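Local atomic coordinates of NTF2 fold protein loop-helix-loop design NT-9 (Synthetic construct, PDB entry 6W90), a protein that is a computationally designed NTF2-fold scaffold with a reshaped loop-helix-loop element, and holds a two-tailed phospholipid in its pocket. Residues A[77-89]-A[96-108]. Numbering follows the deposited sequence.
With 3PE (1,2-Distearoyl-sn-glycerophosphoethanolamine), chain B.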
ATOM      1  N   GLN A  77      11.626  -3.141   7.536  0.66 23.01           N
ATOM      2  CA  GLN A  77      12.147  -4.249   8.337  0.66 24.47           C
ATOM      3  C   GLN A  77      11.694  -5.565   7.728  0.66 22.61           C
ATOM      4  O   GLN A  77      10.484  -5.781   7.578  0.66 20.23           O
ATOM      5  CB  GLN A  77      11.633  -4.155   9.780  0.66 29.75           C
ATOM      6  CG  GLN A  77      12.030  -5.322  10.697  0.66 36.72           C
ATOM      7  CD  GLN A  77      13.418  -5.154  11.239  0.66 42.12           C
ATOM      8  OE1 GLN A  77      14.185  -4.323  10.744  0.66 42.32           O
ATOM      9  NE2 GLN A  77      13.762  -5.937  12.254  0.66 44.68           N
ATOM     10  N   VAL A  78      12.651  -6.441   7.375  0.66 23.92           N
ATOM     11  CA  VAL A  78      12.322  -7.729   6.777  0.66 25.23           C
ATOM     12  C   VAL A  78      12.651  -8.838   7.764  0.66 26.36           C
ATOM     13  O   VAL A  78      13.580  -8.732   8.573  0.66 26.14           O
ATOM     14  CB  VAL A  78      13.034  -8.067   5.452  0.66 26.72           C
ATOM     15  CG1 VAL A  78      12.692  -7.065   4.409  0.66 26.78           C
ATOM     16  CG2 VAL A  78      14.528  -8.162   5.635  0.66 25.05           C
ATOM     17  N   ASP A  79      11.899  -9.927   7.658  0.66 25.34           N
ATOM     18  CA  ASP A  79      12.098 -11.096   8.505  0.66 28.02           C
ATOM     19  C   ASP A  79      11.561 -12.279   7.706  0.66 26.02           C
ATOM     20  O   ASP A  79      10.347 -12.523   7.669  0.66 25.17           O
ATOM     21  CB  ASP A  79      11.406 -10.920   9.845  0.66 33.23           C
ATOM     22  CG  ASP A  79      12.056 -11.730  10.922  0.66 35.19           C
ATOM     23  OD1 ASP A  79      12.687 -12.743  10.546  0.66 35.87           O
ATOM     24  OD2 ASP A  79      11.937 -11.375  12.125  0.66 33.97           O
ATOM     25  N   GLY A  80      12.466 -12.967   7.015  1.00 27.45           N
ATOM     26  CA  GLY A  80      12.033 -13.925   6.020  1.00 27.45           C
ATOM     27  C   GLY A  80      11.107 -13.262   5.011  1.00 25.90           C
ATOM     28  O   GLY A  80      11.436 -12.225   4.389  1.00 27.89           O
ATOM     29  N   ASN A  81       9.918 -13.844   4.820  1.00 27.97           N
ATOM     30  CA  ASN A  81       8.966 -13.293   3.862  1.00 27.66           C
ATOM     31  C   ASN A  81       7.968 -12.313   4.484  1.00 28.05           C
ATOM     32  O   ASN A  81       7.004 -11.934   3.814  1.00 27.03           O
ATOM     33  CB  ASN A  81       8.195 -14.405   3.154  1.00 34.91           C
ATOM     34  CG  ASN A  81       7.312 -15.172   4.086  1.00 44.85           C
ATOM     35  OD1 ASN A  81       7.602 -15.268   5.263  1.00 52.52           O
ATOM     36  ND2 ASN A  81       6.222 -15.718   3.570  1.00 53.09           N
ATOM     37  N   HIS A  82       8.200 -11.893   5.728  1.00 23.32           N
ATOM     38  CA  HIS A  82       7.390 -10.905   6.434  1.00 23.93           C
ATOM     39  C   HIS A  82       8.085  -9.557   6.389  1.00 24.93           C
ATOM     40  O   HIS A  82       9.225  -9.425   6.840  1.00 28.27           O
ATOM     41  CB  HIS A  82       7.207 -11.323   7.893  1.00 22.93           C
ATOM     42  CG  HIS A  82       6.107 -10.589   8.586  1.00 20.58           C
ATOM     43  ND1 HIS A  82       4.788 -10.862   8.323  1.00 20.83           N
ATOM     44  CD2 HIS A  82       6.116  -9.604   9.516  1.00 20.71           C
ATOM     45  CE1 HIS A  82       4.020 -10.078   9.061  1.00 20.49           C
ATOM     46  NE2 HIS A  82       4.803  -9.294   9.786  1.00 21.13           N
ATOM     47  N   VAL A  83       7.401  -8.555   5.881  1.00 20.45           N
ATOM     48  CA  VAL A  83       7.987  -7.242   5.656  1.00 21.56           C
ATOM     49  C   VAL A  83       7.146  -6.201   6.363  1.00 19.78           C
ATOM     50  O   VAL A  83       5.919  -6.256   6.283  1.00 21.81           O
ATOM     51  CB  VAL A  83       8.034  -6.921   4.153  1.00 22.92           C
ATOM     52  CG1 VAL A  83       8.644  -5.499   3.919  1.00 25.29           C
ATOM     53  CG2 VAL A  83       8.768  -8.019   3.391  1.00 27.90           C
ATOM     54  N   ARG A  84       7.801  -5.238   6.998  1.00 18.92           N
ATOM     55  CA  ARG A  84       7.126  -4.071   7.555  1.00 21.68           C
ATOM     56  C   ARG A  84       7.643  -2.821   6.862  1.00 19.78           C
ATOM     57  O   ARG A  84       8.859  -2.658   6.728  1.00 21.46           O
ATOM     58  CB  ARG A  84       7.359  -3.950   9.054  1.00 26.74           C
ATOM     59  CG  ARG A  84       6.537  -2.805   9.636  1.00 37.43           C
ATOM     60  CD  ARG A  84       6.639  -2.757  11.147  1.00 44.08           C
ATOM     61  NE  ARG A  84       6.154  -4.024  11.680  1.00 43.95           N
ATOM     62  CZ  ARG A  84       4.909  -4.246  12.088  1.00 36.35           C
ATOM     63  NH1 ARG A  84       4.003  -3.275  12.091  1.00 35.57           N
ATOM     64  NH2 ARG A  84       4.589  -5.439  12.557  1.00 26.96           N
ATOM     65  N   VAL A  85       6.729  -1.951   6.426  1.00 19.27           N
ATOM     66  CA  VAL A  85       7.073  -0.703   5.751  1.00 19.99           C
ATOM     67  C   VAL A  85       6.318   0.437   6.418  1.00 18.69           C
ATOM     68  O   VAL A  85       5.113   0.335   6.616  1.00 19.60           O
ATOM     69  CB  VAL A  85       6.716  -0.777   4.261  1.00 21.15           C
ATOM     70  CG1 VAL A  85       7.006   0.545   3.536  1.00 24.27           C
ATOM     71  CG2 VAL A  85       7.532  -1.883   3.630  1.00 21.85           C
ATOM     72  N   GLU A  86       7.021   1.516   6.763  1.00 19.50           N
ATOM     73  CA  GLU A  86       6.370   2.742   7.221  1.00 20.61           C
ATOM     74  C   GLU A  86       6.711   3.875   6.273  1.00 18.35           C
ATOM     75  O   GLU A  86       7.887   4.088   5.941  1.00 19.91           O
ATOM     76  CB  GLU A  86       6.792   3.135   8.621  1.00 26.36           C
ATOM     77  CG  GLU A  86       6.385   2.197   9.695  1.00 38.79           C
ATOM     78  CD  GLU A  86       6.855   2.702  11.064  1.00 52.97           C
ATOM     79  OE1 GLU A  86       6.805   1.909  12.029  1.00 61.74           O
ATOM     80  OE2 GLU A  86       7.282   3.880  11.165  1.00 54.03           O
ATOM     81  N   ILE A  87       5.678   4.558   5.809  1.00 21.73           N
ATOM     82  CA  ILE A  87       5.811   5.669   4.888  1.00 21.02           C
ATOM     83  C   ILE A  87       5.211   6.894   5.547  1.00 22.34           C
ATOM     84  O   ILE A  87       4.117   6.831   6.107  1.00 24.18           O
ATOM     85  CB  ILE A  87       5.120   5.379   3.549  1.00 24.68           C
ATOM     86  CG1 ILE A  87       5.825   4.219   2.845  1.00 23.52           C
ATOM     87  CG2 ILE A  87       5.229   6.608   2.678  1.00 29.13           C
ATOM     88  CD1 ILE A  87       5.078   3.706   1.674  1.00 26.20           C
ATOM     89  N   GLU A  88       5.934   7.991   5.519  1.00 20.95           N
ATOM     90  CA  GLU A  88       5.444   9.243   6.069  1.00 21.65           C
ATOM     91  C   GLU A  88       4.971  10.128   4.929  1.00 22.22           C
ATOM     92  O   GLU A  88       5.643  10.255   3.904  1.00 23.64           O
ATOM     93  CB  GLU A  88       6.566   9.854   6.878  1.00 31.02           C
ATOM     94  CG  GLU A  88       6.322  11.124   7.540  1.00 40.58           C
ATOM     95  CD  GLU A  88       7.588  11.483   8.275  1.00 46.13           C
ATOM     96  OE1 GLU A  88       7.840  10.796   9.290  1.00 46.67           O
ATOM     97  OE2 GLU A  88       8.344  12.368   7.791  1.00 49.16           O
ATOM     98  N   LEU A  89       3.788  10.702   5.103  1.00 21.54           N
ATOM     99  CA  LEU A  89       3.134  11.553   4.119  1.00 19.86           C
ATOM    100  C   LEU A  89       2.912  12.891   4.786  1.00 24.80           C
ATOM    101  O   LEU A  89       2.469  12.937   5.934  1.00 26.25           O
ATOM    102  CB  LEU A  89       1.815  10.948   3.678  1.00 21.29           C
ATOM    103  CG  LEU A  89       1.777   9.449   3.399  1.00 28.40           C
ATOM    104  CD1 LEU A  89       0.330   8.927   3.446  1.00 36.48           C
ATOM    105  CD2 LEU A  89       2.314   9.270   2.081  1.00 31.72           C
ATOM    106  N   TRP A  96       1.147  12.194   8.238  1.00 23.71           N
ATOM    107  CA  TRP A  96       0.423  10.938   8.336  1.00 21.57           C
ATOM    108  C   TRP A  96       1.434   9.821   8.233  1.00 25.83           C
ATOM    109  O   TRP A  96       2.408   9.916   7.480  1.00 25.12           O
ATOM    110  CB  TRP A  96      -0.614  10.748   7.243  1.00 21.69           C
ATOM    111  CG  TRP A  96      -1.742  11.624   7.359  1.00 25.27           C
ATOM    112  CD1 TRP A  96      -2.914  11.360   7.970  1.00 29.39           C
ATOM    113  CD2 TRP A  96      -1.824  12.964   6.875  1.00 26.88           C
ATOM    114  NE1 TRP A  96      -3.742  12.447   7.898  1.00 31.96           N
ATOM    115  CE2 TRP A  96      -3.089  13.454   7.237  1.00 29.39           C
ATOM    116  CE3 TRP A  96      -0.945  13.798   6.174  1.00 33.42           C
ATOM    117  CZ2 TRP A  96      -3.509  14.729   6.907  1.00 35.03           C
ATOM    118  CZ3 TRP A  96      -1.362  15.053   5.844  1.00 38.13           C
ATOM    119  CH2 TRP A  96      -2.636  15.511   6.203  1.00 38.20           C
ATOM    120  N   THR A  97       1.210   8.752   8.975  1.00 27.25           N
ATOM    121  CA  THR A  97       2.085   7.596   8.892  1.00 24.76           C
ATOM    122  C   THR A  97       1.289   6.419   8.365  1.00 26.50           C
ATOM    123  O   THR A  97       0.296   6.014   8.979  1.00 28.65           O
ATOM    124  CB  THR A  97       2.728   7.279  10.226  1.00 31.10           C
ATOM    125  OG1 THR A  97       3.250   8.486  10.778  1.00 39.05           O
ATOM    126  CG2 THR A  97       3.849   6.300   9.986  1.00 36.18           C
ATOM    127  N   PHE A  98       1.693   5.934   7.191  1.00 28.55           N
ATOM    128  CA  PHE A  98       1.122   4.778   6.512  1.00 27.71           C
ATOM    129  C   PHE A  98       2.027   3.597   6.837  1.00 26.45           C
ATOM    130  O   PHE A  98       3.164   3.539   6.358  1.00 25.08           O
ATOM    131  CB  PHE A  98       1.066   5.074   5.016  1.00 26.98           C
ATOM    132  CG  PHE A  98       0.620   3.934   4.167  1.00 33.94           C
ATOM    133  CD1 PHE A  98      -0.641   3.406   4.293  1.00 36.90           C
ATOM    134  CD2 PHE A  98       1.474   3.383   3.238  1.00 42.26           C
ATOM    135  CE1 PHE A  98      -1.054   2.377   3.497  1.00 35.12           C
ATOM    136  CE2 PHE A  98       1.054   2.332   2.455  1.00 42.78           C
ATOM    137  CZ  PHE A  98      -0.225   1.849   2.580  1.00 36.68           C
ATOM    138  N   GLU A  99       1.573   2.713   7.715  1.00 23.09           N
ATOM    139  CA  GLU A  99       2.396   1.610   8.179  1.00 26.26           C
ATOM    140  C   GLU A  99       1.719   0.307   7.812  1.00 24.71           C
ATOM    141  O   GLU A  99       0.541   0.120   8.143  1.00 25.97           O
ATOM    142  CB  GLU A  99       2.612   1.629   9.693  1.00 32.35           C
ATOM    143  CG  GLU A  99       3.373   0.374  10.163  1.00 50.14           C
ATOM    144  CD  GLU A  99       3.875   0.418  11.603  1.00 63.25           C
ATOM    145  OE1 GLU A  99       3.314   1.188  12.413  1.00 69.39           O
ATOM    146  OE2 GLU A  99       4.833  -0.333  11.911  1.00 63.96           O
ATOM    147  N   ILE A 100       2.455  -0.610   7.174  1.00 20.39           N
ATOM    148  CA  ILE A 100       1.842  -1.851   6.739  1.00 21.62           C
ATOM    149  C   ILE A 100       2.764  -3.015   7.020  1.00 19.44           C
ATOM    150  O   ILE A 100       3.995  -2.889   7.019  1.00 20.64           O
ATOM    151  CB  ILE A 100       1.449  -1.888   5.239  1.00 23.46           C
ATOM    152  CG1 ILE A 100       2.640  -1.618   4.325  1.00 23.82           C
ATOM    153  CG2 ILE A 100       0.266  -0.920   5.006  1.00 25.79           C
ATOM    154  CD1 ILE A 100       2.295  -1.871   2.802  1.00 28.48           C
ATOM    155  N   GLU A 101       2.140  -4.150   7.284  1.00 18.26           N
ATOM    156  CA  GLU A 101       2.795  -5.429   7.406  1.00 18.71           C
ATOM    157  C   GLU A 101       2.405  -6.257   6.206  1.00 20.04           C
ATOM    158  O   GLU A 101       1.224  -6.343   5.884  1.00 21.35           O
ATOM    159  CB  GLU A 101       2.314  -6.176   8.622  1.00 28.03           C
ATOM    160  CG  GLU A 101       3.133  -6.135   9.831  1.00 31.32           C
ATOM    161  CD  GLU A 101       2.480  -6.998  10.918  1.00 28.11           C
ATOM    162  OE1 GLU A 101       1.289  -6.764  11.286  1.00 32.85           O
ATOM    163  OE2 GLU A 101       3.141  -7.940  11.380  1.00 25.15           O
ATOM    164  N   VAL A 102       3.368  -6.931   5.591  1.00 20.04           N
ATOM    165  CA  VAL A 102       3.186  -7.599   4.313  1.00 22.42           C
ATOM    166  C   VAL A 102       3.735  -9.012   4.429  1.00 22.55           C
ATOM    167  O   VAL A 102       4.759  -9.224   5.087  1.00 26.36           O
ATOM    168  CB  VAL A 102       3.964  -6.839   3.227  1.00 25.15           C
ATOM    169  CG1 VAL A 102       3.922  -7.539   1.954  1.00 32.55           C
ATOM    170  CG2 VAL A 102       3.391  -5.453   3.047  1.00 23.95           C
ATOM    171  N   GLU A 103       3.067  -9.974   3.791  1.00 21.33           N
ATOM    172  CA  GLU A 103       3.597 -11.306   3.524  1.00 22.95           C
ATOM    173  C   GLU A 103       3.770 -11.526   2.025  1.00 24.19           C
ATOM    174  O   GLU A 103       2.830 -11.305   1.259  1.00 22.23           O
ATOM    175  CB  GLU A 103       2.646 -12.371   4.049  1.00 29.19           C
ATOM    176  CG  GLU A 103       2.594 -12.448   5.495  1.00 36.23           C
ATOM    177  CD  GLU A 103       3.591 -13.438   6.022  1.00 39.01           C
ATOM    178  OE1 GLU A 103       3.532 -14.615   5.617  1.00 41.22           O
ATOM    179  OE2 GLU A 103       4.425 -13.044   6.858  1.00 33.37           O
ATOM    180  N   VAL A 104       4.927 -12.080   1.626  1.00 24.06           N
ATOM    181  CA  VAL A 104       5.316 -12.251   0.228  1.00 27.87           C
ATOM    182  C   VAL A 104       5.332 -13.729  -0.134  1.00 26.64           C
ATOM    183  O   VAL A 104       5.883 -14.545   0.613  1.00 31.11           O
ATOM    184  CB  VAL A 104       6.712 -11.626  -0.007  1.00 30.02           C
ATOM    185  CG1 VAL A 104       7.208 -11.953  -1.420  1.00 32.51           C
ATOM    186  CG2 VAL A 104       6.649 -10.137   0.263  1.00 27.80           C
ATOM    187  N   ARG A 105       4.745 -14.077  -1.288  1.00 29.93           N
ATOM    188  CA  ARG A 105       4.746 -15.459  -1.781  1.00 32.23           C
ATOM    189  C   ARG A 105       4.937 -15.428  -3.292  1.00 31.64           C
ATOM    190  O   ARG A 105       4.264 -14.659  -3.975  1.00 31.58           O
ATOM    191  CB  ARG A 105       3.443 -16.204  -1.456  1.00 41.54           C
ATOM    192  CG  ARG A 105       3.092 -16.303   0.021  1.00 51.92           C
ATOM    193  CD  ARG A 105       4.121 -17.102   0.811  1.00 63.58           C
ATOM    194  NE  ARG A 105       3.621 -18.424   1.170  1.00 75.79           N
ATOM    195  CZ  ARG A 105       4.390 -19.454   1.515  1.00 85.86           C
ATOM    196  NH1 ARG A 105       3.836 -20.615   1.820  1.00 89.34           N
ATOM    197  NH2 ARG A 105       5.709 -19.332   1.547  1.00 89.34           N
ATOM    198  N   ASN A 106       5.819 -16.268  -3.829  1.00 35.90           N
ATOM    199  CA  ASN A 106       6.089 -16.253  -5.267  1.00 40.75           C
ATOM    200  C   ASN A 106       6.511 -14.878  -5.755  1.00 38.03           C
ATOM    201  O   ASN A 106       6.119 -14.451  -6.844  1.00 36.64           O
ATOM    202  CB  ASN A 106       4.872 -16.690  -6.080  1.00 50.02           C
ATOM    203  CG  ASN A 106       4.318 -17.977  -5.617  1.00 57.73           C
ATOM    204  OD1 ASN A 106       3.260 -18.022  -4.981  1.00 58.87           O
ATOM    205  ND2 ASN A 106       5.024 -19.056  -5.917  1.00 61.08           N
ATOM    206  N   GLY A 107       7.300 -14.172  -4.947  1.00 34.96           N
ATOM    207  CA  GLY A 107       7.703 -12.823  -5.273  1.00 36.14           C
ATOM    208  C   GLY A 107       6.615 -11.761  -5.348  1.00 33.42           C
ATOM    209  O   GLY A 107       6.857 -10.667  -5.853  1.00 35.72           O
ATOM    210  N   LYS A 108       5.435 -12.052  -4.823  1.00 28.52           N
ATOM    211  CA  LYS A 108       4.306 -11.139  -4.857  1.00 25.86           C
ATOM    212  C   LYS A 108       3.725 -10.994  -3.458  1.00 21.30           C
ATOM    213  O   LYS A 108       3.950 -11.815  -2.567  1.00 26.03           O
ATOM    214  CB  LYS A 108       3.227 -11.648  -5.820  1.00 26.93           C
ATOM    215  CG  LYS A 108       3.691 -11.737  -7.295  1.00 28.56           C
ATOM    216  CD  LYS A 108       2.497 -11.910  -8.240  1.00 30.72           C
ATOM    217  CE  LYS A 108       2.969 -11.948  -9.686  1.00 33.93           C
ATOM    218  NZ  LYS A 108       1.852 -12.133 -10.642  1.00 35.89           N
TER
HETATM  219  P   3PE B 201      -2.253   8.726  10.703  1.00 33.40           P
HETATM  220  N   3PE B 201      -2.688   4.962  12.897  1.00 78.91           N
HETATM  221  O11 3PE B 201      -2.425   8.109   9.185  1.00 44.36           O
HETATM  222  O12 3PE B 201      -0.878   9.319  10.862  1.00 30.56           O
HETATM  223  O13 3PE B 201      -2.335   7.469  11.786  1.00 43.90           O
HETATM  224  O14 3PE B 201      -3.366   9.707  11.072  1.00 31.72           O
HETATM  225  C11 3PE B 201      -1.245   6.588  11.890  1.00 61.76           C
HETATM  226  C12 3PE B 201      -1.441   5.673  13.092  1.00 72.87           C
HETATM  227  C1  3PE B 201      -3.675   7.571   8.850  1.00 63.06           C
HETATM  228  C2  3PE B 201      -3.745   7.221   7.355  1.00 71.51           C
HETATM  229  C3  3PE B 201      -2.403   6.571   7.006  1.00 71.30           C
HETATM  230  O31 3PE B 201      -2.462   5.905   5.780  1.00 67.92           O
HETATM  231  O32 3PE B 201      -2.656   7.917   4.810  1.00 70.42           O
HETATM  232  C31 3PE B 201      -2.651   6.744   4.677  1.00 65.63           C
HETATM  233  C32 3PE B 201      -2.858   6.125   3.300  1.00 58.17           C
HETATM  234  C33 3PE B 201      -2.643   7.110   2.154  1.00 51.56           C
HETATM  235  C34 3PE B 201      -2.050   6.298   1.003  1.00 48.90           C
HETATM  236  C35 3PE B 201      -2.171   7.012  -0.337  1.00 50.96           C
HETATM  237  C36 3PE B 201      -0.767   7.365  -0.839  1.00 56.99           C
HETATM  238  C37 3PE B 201      -0.045   6.152  -1.441  1.00 62.12           C
HETATM  239  C38 3PE B 201       0.667   5.288  -0.393  1.00 61.84           C
HETATM  240  C39 3PE B 201       1.943   4.639  -0.949  1.00 59.02           C
HETATM  241  C3A 3PE B 201       1.639   3.562  -1.998  1.00 56.09           C
HETATM  242  C3B 3PE B 201       2.858   2.678  -2.288  1.00 54.86           C
HETATM  243  C3C 3PE B 201       2.710   1.326  -1.587  1.00 54.50           C
HETATM  244  C3D 3PE B 201       3.737   0.313  -2.096  1.00 55.47           C
HETATM  245  C3E 3PE B 201       3.677  -0.943  -1.219  1.00 59.30           C
HETATM  246  C3F 3PE B 201       4.951  -1.781  -1.379  1.00 68.83           C
HETATM  247  C3G 3PE B 201       4.922  -2.996  -0.443  1.00 75.69           C
HETATM  248  C3H 3PE B 201       6.317  -3.499  -0.043  1.00 79.83           C
HETATM  249  C3I 3PE B 201       6.994  -4.340  -1.129  1.00 79.67           C
HETATM  250  O21 3PE B 201      -4.810   6.336   7.154  1.00 73.70           O
HETATM  251  O22 3PE B 201      -5.932   7.734   5.755  1.00 72.47           O
HETATM  252  C21 3PE B 201      -5.924   6.709   6.367  1.00 69.83           C
HETATM  253  C22 3PE B 201      -7.133   5.753   6.328  1.00 59.07           C
HETATM  254  C23 3PE B 201      -7.336   5.086   4.958  1.00 51.97           C
HETATM  255  C24 3PE B 201      -6.311   3.983   4.671  1.00 45.45           C
HETATM  256  C25 3PE B 201      -6.426   3.436   3.238  1.00 44.62           C
HETATM  257  C26 3PE B 201      -5.097   2.761   2.893  1.00 47.22           C
HETATM  258  C27 3PE B 201      -4.995   2.335   1.427  1.00 47.37           C
HETATM  259  C28 3PE B 201      -3.600   1.762   1.124  1.00 46.08           C
HETATM  260  C29 3PE B 201      -3.400   0.279   1.492  1.00 48.42           C
HETATM  261  C2A 3PE B 201      -2.105  -0.289   0.877  1.00 47.53           C
HETATM  262  C2B 3PE B 201      -2.336  -1.115  -0.389  1.00 44.68           C
HETATM  263  C2C 3PE B 201      -1.040  -1.272  -1.192  1.00 43.81           C
HETATM  264  C2D 3PE B 201      -1.389  -1.377  -2.675  1.00 43.45           C
HETATM  265  C2E 3PE B 201      -0.186  -1.736  -3.536  1.00 43.78           C
HETATM  266  C2F 3PE B 201       0.604  -0.485  -3.914  1.00 45.98           C
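His82 reaches across to two carboxylates of the neighbouring strand through both ring nitrogens. ND1 of His82 donates to OE2 of Glu103 at 2.7 Å, on the anti lone pair, and NE2 of His82 to OE2 of Glu101, also at 2.7 Å; both acceptors lie in the ring plane, and with both nitrogens donating the ring is probably protonated. With CG of His82 anti to the backbone N (chi1 -164°), the imidazole leans over the 96-105 strand between these acids. Replacing His82 by alanine removes the ring that bridges Glu101 and Glu103, and each carboxylate would probably lose its hydrogen bond to the facing strand. OE2 of Glu101 also takes a salt bridge from NH2 of Arg84 (3.1 Å), whose guanidinium has CG of Glu101 over one face. NH1 of Arg84 comes down on OE2 of Glu99 from above the carboxylate plane, at 3.1 Å. OE2 of Glu99 also lies 3.0 Å from OE1 of Glu86, a like-charge approach that the arginine would partly offset.

The other face of this antiparallel hairpin is apolar: Val83 packs on Val102, Val85 on Ile100, and CD1 of Ile87 meets the edge of the Phe98 ring at CD2 (3.9 Å). Phe98 and Leu89 touch the bound phospholipid, while the backbone N of Thr97 donates to its phosphate O12 (2.9 Å).

The hairpin lies within the curved sheet of the NTF2 fold, between strands 70-79 and 108-114. Its apolar face turns inward, where Val83 and Ile87 rest on helix 6-22 and the lipid tails pass the edge of the Phe98 ring.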